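Local coordinates for protein antisigma-factor antagonist, STAS (Rhodobacter sphaeroides, PDB 3OIZ) that is probably a SulP-type sulfate transporter of the membrane, this chain being its STAS domain, a likely cytoplasmic regulatory and protein-binding module, at residues A[16-22]-A[44-50]; A[22-28]-A[53-58]. All coordinates share one frame; numbering follows the deposited sequence.

Interaction 1 (A[16-22]-A[44-50])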
loop_
_atom_site.group_PDB
_atom_site.type_symbol
_atom_site.label_atom_id
_atom_site.label_comp_id
_atom_site.label_asym_id
_atom_site.label_seq_id
_atom_site.Cartn_x
_atom_site.Cartn_y
_atom_site.Cartn_z
ATOM N N ARG A 16 -5.634 -14.573 -8.666
ATOM C CA ARG A 16 -6.656 -13.510 -8.715
ATOM C C ARG A 16 -6.560 -12.433 -7.624
ATOM O O ARG A 16 -7.174 -11.372 -7.773
ATOM C CB ARG A 16 -8.082 -14.083 -8.772
ATOM C CG ARG A 16 -8.350 -14.863 -10.054
ATOM C CD ARG A 16 -9.749 -15.457 -10.048
ATOM N NE ARG A 16 -10.041 -16.110 -11.323
ATOM C CZ ARG A 16 -10.662 -15.546 -12.357
ATOM N NH1 ARG A 16 -11.099 -14.284 -12.295
ATOM N NH2 ARG A 16 -10.849 -16.257 -13.462
ATOM N N GLU A 17 -5.806 -12.693 -6.554
ATOM C CA GLU A 17 -5.690 -11.742 -5.470
ATOM C C GLU A 17 -4.240 -11.554 -5.089
ATOM O O GLU A 17 -3.527 -12.548 -4.989
ATOM C CB GLU A 17 -6.488 -12.222 -4.249
ATOM C CG GLU A 17 -6.291 -11.314 -3.013
ATOM C CD GLU A 17 -7.154 -11.721 -1.846
ATOM O OE1 GLU A 17 -8.353 -11.408 -1.859
ATOM O OE2 GLU A 17 -6.638 -12.346 -0.902
ATOM N N ARG A 18 -3.799 -10.311 -4.857
ATOM C CA ARG A 18 -2.451 -10.082 -4.342
ATOM C C ARG A 18 -2.571 -9.320 -3.035
ATOM O O ARG A 18 -3.317 -8.340 -2.970
ATOM C CB ARG A 18 -1.601 -9.272 -5.320
ATOM C CG ARG A 18 -0.132 -9.199 -4.838
ATOM C CD ARG A 18 0.857 -8.630 -5.853
ATOM N NE ARG A 18 1.040 -9.514 -7.007
ATOM C CZ ARG A 18 1.974 -10.467 -7.103
ATOM N NH1 ARG A 18 2.848 -10.725 -6.099
ATOM N NH2 ARG A 18 2.041 -11.168 -8.220
ATOM N N ILE A 19 -1.875 -9.780 -2.001
ATOM C CA ILE A 19 -1.779 -8.989 -0.761
ATOM C C ILE A 19 -0.429 -8.342 -0.692
ATOM O O ILE A 19 0.588 -9.028 -0.793
ATOM C CB ILE A 19 -1.994 -9.865 0.497
ATOM C CG1 ILE A 19 -3.336 -10.620 0.361
ATOM C CG2 ILE A 19 -1.844 -8.981 1.780
ATOM C CD1 ILE A 19 -3.556 -11.750 1.404
ATOM N N TYR A 20 -0.419 -7.019 -0.517
ATOM C CA TYR A 20 0.817 -6.277 -0.296
ATOM C C TYR A 20 0.945 -6.010 1.195
ATOM O O TYR A 20 -0.010 -5.584 1.824
ATOM C CB TYR A 20 0.731 -4.964 -1.035
ATOM C CG TYR A 20 0.982 -5.039 -2.523
ATOM C CD1 TYR A 20 2.280 -4.916 -3.038
ATOM C CD2 TYR A 20 -0.075 -5.263 -3.431
ATOM C CE1 TYR A 20 2.517 -4.985 -4.433
ATOM C CE2 TYR A 20 0.160 -5.326 -4.807
ATOM C CZ TYR A 20 1.451 -5.174 -5.302
ATOM O OH TYR A 20 1.702 -5.246 -6.659
ATOM N N ARG A 21 2.129 -6.226 1.760
ATOM C CA ARG A 21 2.363 -6.010 3.174
ATOM C C ARG A 21 3.400 -4.895 3.286
ATOM O O ARG A 21 4.527 -5.037 2.828
ATOM C CB ARG A 21 2.820 -7.310 3.870
ATOM C CG ARG A 21 1.628 -8.314 3.962
ATOM C CD ARG A 21 1.987 -9.590 4.778
ATOM N NE ARG A 21 0.897 -10.565 4.661
ATOM C CZ ARG A 21 0.844 -11.530 3.738
ATOM N NH1 ARG A 21 1.828 -11.670 2.846
ATOM N NH2 ARG A 21 -0.188 -12.365 3.695
ATOM N N VAL A 22 2.995 -3.784 3.889
ATOM C CA VAL A 22 3.869 -2.649 4.055
ATOM C C VAL A 22 4.324 -2.597 5.522
ATOM O O VAL A 22 3.506 -2.723 6.459
ATOM C CB VAL A 22 3.074 -1.348 3.733
ATOM C CG1 VAL A 22 4.011 -0.182 3.756
ATOM C CG2 VAL A 22 2.344 -1.413 2.350
ATOM N N LEU A 44 -5.797 -8.512 -11.797
ATOM C CA LEU A 44 -6.208 -8.977 -10.467
ATOM C C LEU A 44 -7.702 -8.740 -10.257
ATOM O O LEU A 44 -8.250 -7.750 -10.726
ATOM C CB LEU A 44 -5.426 -8.278 -9.354
ATOM C CG LEU A 44 -3.928 -8.589 -9.301
ATOM C CD1 LEU A 44 -3.212 -7.718 -8.265
ATOM C CD2 LEU A 44 -3.715 -10.080 -9.005
ATOM N N ASP A 45 -8.359 -9.623 -9.529
ATOM C CA ASP A 45 -9.729 -9.322 -9.080
ATOM C C ASP A 45 -9.715 -8.541 -7.771
ATOM O O ASP A 45 -10.577 -7.708 -7.537
ATOM C CB ASP A 45 -10.509 -10.600 -8.901
ATOM C CG ASP A 45 -10.807 -11.291 -10.221
ATOM O OD1 ASP A 45 -10.781 -10.652 -11.306
ATOM O OD2 ASP A 45 -11.056 -12.491 -10.158
ATOM N N ARG A 46 -8.736 -8.819 -6.911
ATOM C CA ARG A 46 -8.705 -8.215 -5.563
ATOM C C ARG A 46 -7.295 -7.853 -5.188
ATOM O O ARG A 46 -6.356 -8.557 -5.536
ATOM C CB ARG A 46 -9.272 -9.177 -4.519
ATOM C CG ARG A 46 -10.749 -9.443 -4.697
ATOM C CD ARG A 46 -11.296 -10.519 -3.718
ATOM N NE ARG A 46 -10.497 -11.751 -3.692
ATOM C CZ ARG A 46 -10.563 -12.714 -4.604
ATOM N NH1 ARG A 46 -11.403 -12.613 -5.639
ATOM N NH2 ARG A 46 -9.806 -13.793 -4.470
ATOM N N VAL A 47 -7.158 -6.744 -4.463
ATOM C CA VAL A 47 -5.891 -6.351 -3.901
ATOM C C VAL A 47 -6.145 -6.020 -2.444
ATOM O O VAL A 47 -7.104 -5.307 -2.117
ATOM C CB VAL A 47 -5.283 -5.122 -4.645
ATOM C CG1 VAL A 47 -4.052 -4.591 -3.909
ATOM C CG2 VAL A 47 -4.937 -5.503 -6.076
ATOM N N VAL A 48 -5.274 -6.505 -1.571
ATOM C CA VAL A 48 -5.283 -6.078 -0.172
ATOM C C VAL A 48 -3.988 -5.304 0.049
ATOM O O VAL A 48 -2.911 -5.785 -0.324
ATOM C CB VAL A 48 -5.329 -7.293 0.764
ATOM C CG1 VAL A 48 -5.231 -6.842 2.243
ATOM C CG2 VAL A 48 -6.588 -8.110 0.485
ATOM N N ILE A 49 -4.082 -4.124 0.666
ATOM C CA ILE A 49 -2.860 -3.415 1.111
ATOM C C ILE A 49 -2.864 -3.395 2.627
ATOM O O ILE A 49 -3.699 -2.720 3.256
ATOM C CB ILE A 49 -2.753 -2.003 0.517
ATOM C CG1 ILE A 49 -2.854 -2.048 -1.030
ATOM C CG2 ILE A 49 -1.442 -1.306 0.966
ATOM C CD1 ILE A 49 -2.822 -0.650 -1.627
ATOM N N ASP A 50 -1.925 -4.142 3.208
ATOM C CA ASP A 50 -1.871 -4.355 4.639
ATOM C C ASP A 50 -0.847 -3.380 5.189
ATOM O O ASP A 50 0.361 -3.549 4.967
ATOM C CB ASP A 50 -1.492 -5.817 4.949
ATOM C CG ASP A 50 -1.484 -6.127 6.447
ATOM O OD1 ASP A 50 -1.190 -5.251 7.277
ATOM O OD2 ASP A 50 -1.746 -7.294 6.791
HETATM O O HOH W 1 1.786 -4.472 7.384
#
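The two central strands of the STAS-domain sheet meet where Glu17 to Val22 run alongside Arg46 to Asp50, parallel, with axes 4.7 Å apart. At the start of the pair the O of Arg16 takes two backbone N-H groups, those of Asp45 and Arg46. Just outside the ladder the extended Arg16 side chain lies beside Asp45, pointing the same way, and NH1 of Arg16 reaches the syn lone pair of Asp45 OD2 at 2.8 Å, almost exactly in the guanidinium plane. The second salt bridge is built differently: NE of Arg46 meets OE1 of Glu17 at 2.8 Å on the anti side, out of the carboxylate plane, and the two flat groups are turned 73° apart. Glu17 extends with CG anti to its N (chi1 174°), while Arg46 bends at chi3 to bring NE across. A leucine in place of Arg46 would probably leave the Glu17 carboxylate without its charged mate in this pair. In this mixed sheet strand 5-11 covers the other edge of 17-23, and strand 78-82 that of 46-51. Ile19 and Val48 share the face of the Glu17-Arg46 salt bridge, CG1 of Ile19 lying 3.9 Å from CB of Val48. On the face bearing Tyr20, the edge carbon CD2 of its ring meets CG1 of Val47 at 4.1 Å, and Tyr20 OH is hydrogen-bonded to N of Asp39, outside the pair.

Interaction 2 (A[22-28]-A[53-58])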
loop_
_atom_site.group_PDB
_atom_site.type_symbol
_atom_site.label_atom_id
_atom_site.label_comp_id
_atom_site.label_asym_id
_atom_site.label_seq_id
_atom_site.Cartn_x
_atom_site.Cartn_y
_atom_site.Cartn_z
ATOM N N VAL A 22 2.995 -3.784 3.889
ATOM C CA VAL A 22 3.869 -2.649 4.055
ATOM C C VAL A 22 4.324 -2.597 5.522
ATOM O O VAL A 22 3.506 -2.723 6.459
ATOM C CB VAL A 22 3.074 -1.348 3.733
ATOM C CG1 VAL A 22 4.011 -0.182 3.756
ATOM C CG2 VAL A 22 2.344 -1.413 2.350
ATOM N N GLU A 23 5.624 -2.406 5.739
ATOM C CA GLU A 23 6.165 -2.287 7.114
ATOM C C GLU A 23 7.163 -1.158 7.227
ATOM O O GLU A 23 7.868 -0.852 6.268
ATOM C CB GLU A 23 6.826 -3.582 7.592
ATOM C CG GLU A 23 7.922 -4.065 6.697
ATOM C CD GLU A 23 9.293 -3.424 6.964
ATOM O OE1 GLU A 23 9.477 -2.644 7.944
ATOM O OE2 GLU A 23 10.211 -3.703 6.161
ATOM N N GLY A 24 7.206 -0.516 8.392
ATOM C CA GLY A 24 8.166 0.568 8.605
ATOM C C GLY A 24 7.512 1.947 8.515
ATOM O O GLY A 24 6.308 2.089 8.763
ATOM N N GLN A 25 8.287 2.957 8.129
ATOM C CA GLN A 25 7.879 4.381 8.295
ATOM C C GLN A 25 7.539 4.972 6.937
ATOM O O GLN A 25 8.343 4.860 6.019
ATOM C CB GLN A 25 9.036 5.220 8.886
ATOM C CG GLN A 25 9.866 4.500 9.999
ATOM C CD GLN A 25 8.990 3.914 11.099
ATOM O OE1 GLN A 25 7.968 4.513 11.488
ATOM N NE2 GLN A 25 9.342 2.724 11.563
ATOM N N LEU A 26 6.362 5.593 6.824
ATOM C CA LEU A 26 5.937 6.219 5.564
ATOM C C LEU A 26 5.913 7.727 5.777
ATOM O O LEU A 26 5.147 8.239 6.629
ATOM C CB LEU A 26 4.547 5.721 5.124
ATOM C CG LEU A 26 4.520 4.193 4.972
ATOM C CD1 LEU A 26 3.130 3.747 4.641
ATOM C CD2 LEU A 26 5.477 3.710 3.879
ATOM N N PHE A 27 6.800 8.402 5.043
ATOM C CA PHE A 27 6.969 9.846 5.079
ATOM C C PHE A 27 6.856 10.440 3.677
ATOM O O PHE A 27 7.082 9.739 2.684
ATOM C CB PHE A 27 8.393 10.219 5.547
ATOM C CG PHE A 27 8.660 9.987 7.000
ATOM C CD1 PHE A 27 8.190 10.887 7.973
ATOM C CD2 PHE A 27 9.457 8.918 7.397
ATOM C CE1 PHE A 27 8.485 10.681 9.338
ATOM C CE2 PHE A 27 9.755 8.699 8.730
ATOM C CZ PHE A 27 9.280 9.582 9.704
ATOM N N TYR A 28 6.563 11.733 3.600
ATOM C CA TYR A 28 6.361 12.379 2.314
ATOM C C TYR A 28 7.592 12.271 1.416
ATOM O O TYR A 28 7.474 12.221 0.188
ATOM C CB TYR A 28 5.986 13.837 2.546
ATOM C CG TYR A 28 7.150 14.652 3.007
ATOM C CD1 TYR A 28 8.028 15.192 2.083
ATOM C CD2 TYR A 28 7.380 14.884 4.362
ATOM C CE1 TYR A 28 9.113 15.943 2.481
ATOM C CE2 TYR A 28 8.479 15.641 4.778
ATOM C CZ TYR A 28 9.337 16.168 3.827
ATOM O OH TYR A 28 10.424 16.924 4.195
ATOM N N ARG A 53 1.578 -3.062 9.959
ATOM C CA ARG A 53 2.941 -3.027 10.484
ATOM C C ARG A 53 3.702 -1.770 10.048
ATOM O O ARG A 53 4.942 -1.703 10.137
ATOM C CB ARG A 53 3.684 -4.315 10.135
ATOM C CG ARG A 53 2.922 -5.460 10.771
ATOM C CD ARG A 53 3.643 -6.739 10.740
ATOM N NE ARG A 53 2.809 -7.826 11.262
ATOM C CZ ARG A 53 3.311 -8.990 11.688
ATOM N NH1 ARG A 53 4.638 -9.192 11.664
ATOM N NH2 ARG A 53 2.505 -9.943 12.146
ATOM N N ALA A 54 2.955 -0.762 9.594
ATOM C CA ALA A 54 3.594 0.474 9.139
ATOM C C ALA A 54 3.121 1.657 9.979
ATOM O O ALA A 54 2.111 1.561 10.687
ATOM C CB ALA A 54 3.221 0.702 7.651
ATOM N N HIS A 55 3.836 2.782 9.883
ATOM C CA HIS A 55 3.432 4.029 10.540
ATOM C C HIS A 55 3.354 5.112 9.475
ATOM O O HIS A 55 4.329 5.344 8.781
ATOM C CB HIS A 55 4.471 4.455 11.597
ATOM C CG HIS A 55 4.647 3.442 12.682
ATOM N ND1 HIS A 55 3.596 3.028 13.491
ATOM C CD2 HIS A 55 5.738 2.733 13.079
ATOM C CE1 HIS A 55 4.047 2.121 14.348
ATOM N NE2 HIS A 55 5.338 1.926 14.117
ATOM N N ILE A 56 2.174 5.694 9.302
ATOM C CA ILE A 56 2.002 6.803 8.369
ATOM C C ILE A 56 2.262 8.092 9.115
ATOM O O ILE A 56 1.596 8.370 10.142
ATOM C CB ILE A 56 0.585 6.797 7.778
ATOM C CG1 ILE A 56 0.323 5.489 6.995
ATOM C CG2 ILE A 56 0.426 8.027 6.875
ATOM C CD1 ILE A 56 -1.217 5.231 6.716
ATOM N N TRP A 57 3.221 8.906 8.655
ATOM C CA TRP A 57 3.613 10.064 9.474
ATOM C C TRP A 57 3.057 11.420 9.046
ATOM O O TRP A 57 3.176 12.422 9.797
ATOM C CB TRP A 57 5.150 10.129 9.519
ATOM C CG TRP A 57 5.711 9.039 10.375
ATOM C CD1 TRP A 57 6.219 7.848 9.965
ATOM C CD2 TRP A 57 5.756 9.031 11.815
ATOM N NE1 TRP A 57 6.654 7.111 11.052
ATOM C CE2 TRP A 57 6.357 7.806 12.207
ATOM C CE3 TRP A 57 5.376 9.962 12.805
ATOM C CZ2 TRP A 57 6.580 7.472 13.557
ATOM C CZ3 TRP A 57 5.574 9.628 14.165
ATOM C CH2 TRP A 57 6.176 8.389 14.528
ATOM N N ASP A 58 2.483 11.483 7.843
ATOM C CA ASP A 58 2.015 12.756 7.330
ATOM C C ASP A 58 0.911 12.573 6.311
ATOM O O ASP A 58 0.638 11.441 5.842
ATOM C CB ASP A 58 3.189 13.588 6.742
ATOM C CG ASP A 58 4.053 12.797 5.747
ATOM O OD1 ASP A 58 3.505 12.177 4.801
ATOM O OD2 ASP A 58 5.304 12.864 5.880
HETATM O O HOH W 1 1.786 -4.472 7.384
#
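Phe27 lies flat against Trp57 beside a two-strand parallel sheet, 25-26 with 54-56, into which the chain turns after the main sheet of the STAS domain. The Phe27 ring and the five-membered ring of Trp57 form an offset stack, centroids 4.2 Å apart and planes at 9°, with CZ of Phe27 over one indole face. CE1 of Phe27 presses on CB of Trp57 at 3.4 Å. The indole edge is taken by Gln25: folded at chi2 (-51°), its chain turns OE1 onto Trp57 NE1, 2.9 Å away, in the ring plane and on a lone pair of the amide. This same oxygen lies at the edge of the His55 ring, 3.3 Å from CD2. On the opposite sheet face, away from Gln25 and His55, the side chains are apolar. CB of Ala54 sits over the groove where CG1 of Val22 and CD1 of Leu26 meet, and that Leu26 methyl also leans on CG1 of Ile56, 4.1 Å away. Ile56 in turn packs on helices 59-74 and 84-88. Gly24 makes the corner at backbone angles where a CB would jam against the carbonyl O of Glu23; its O accepts from His55 N. Asp58 is the N-cap of helix 59-74: its side chain caps a backbone N, OD1 is hydrogen-bonded to OG of Ser61, and the syn lone pair of OD2 receives the backbone N-H of Tyr28 at 2.8 Å.

In the fold
Interactions 1 and 2 lie in succession along the same two runs of chain, their centres about 18 Å apart on opposite sides of the chain's centre. Strand 17-23 serves both, with Val22 as the shared residue; past the corner at Gly24 it gives way to strand 25-26, just as strand 46-51 gives way to 54-56. The segments therefore alternate in sequence, and the parallel pairing begun in the four-stranded sheet resumes in the two-stranded one. One water sits at the join, within hydrogen-bonding distance of the O atoms of Val22 and Asp50, and accepts from the N of Arg53. The second pairing runs directly into helix 59-74, so that helix starts beside the end of the two-stranded sheet.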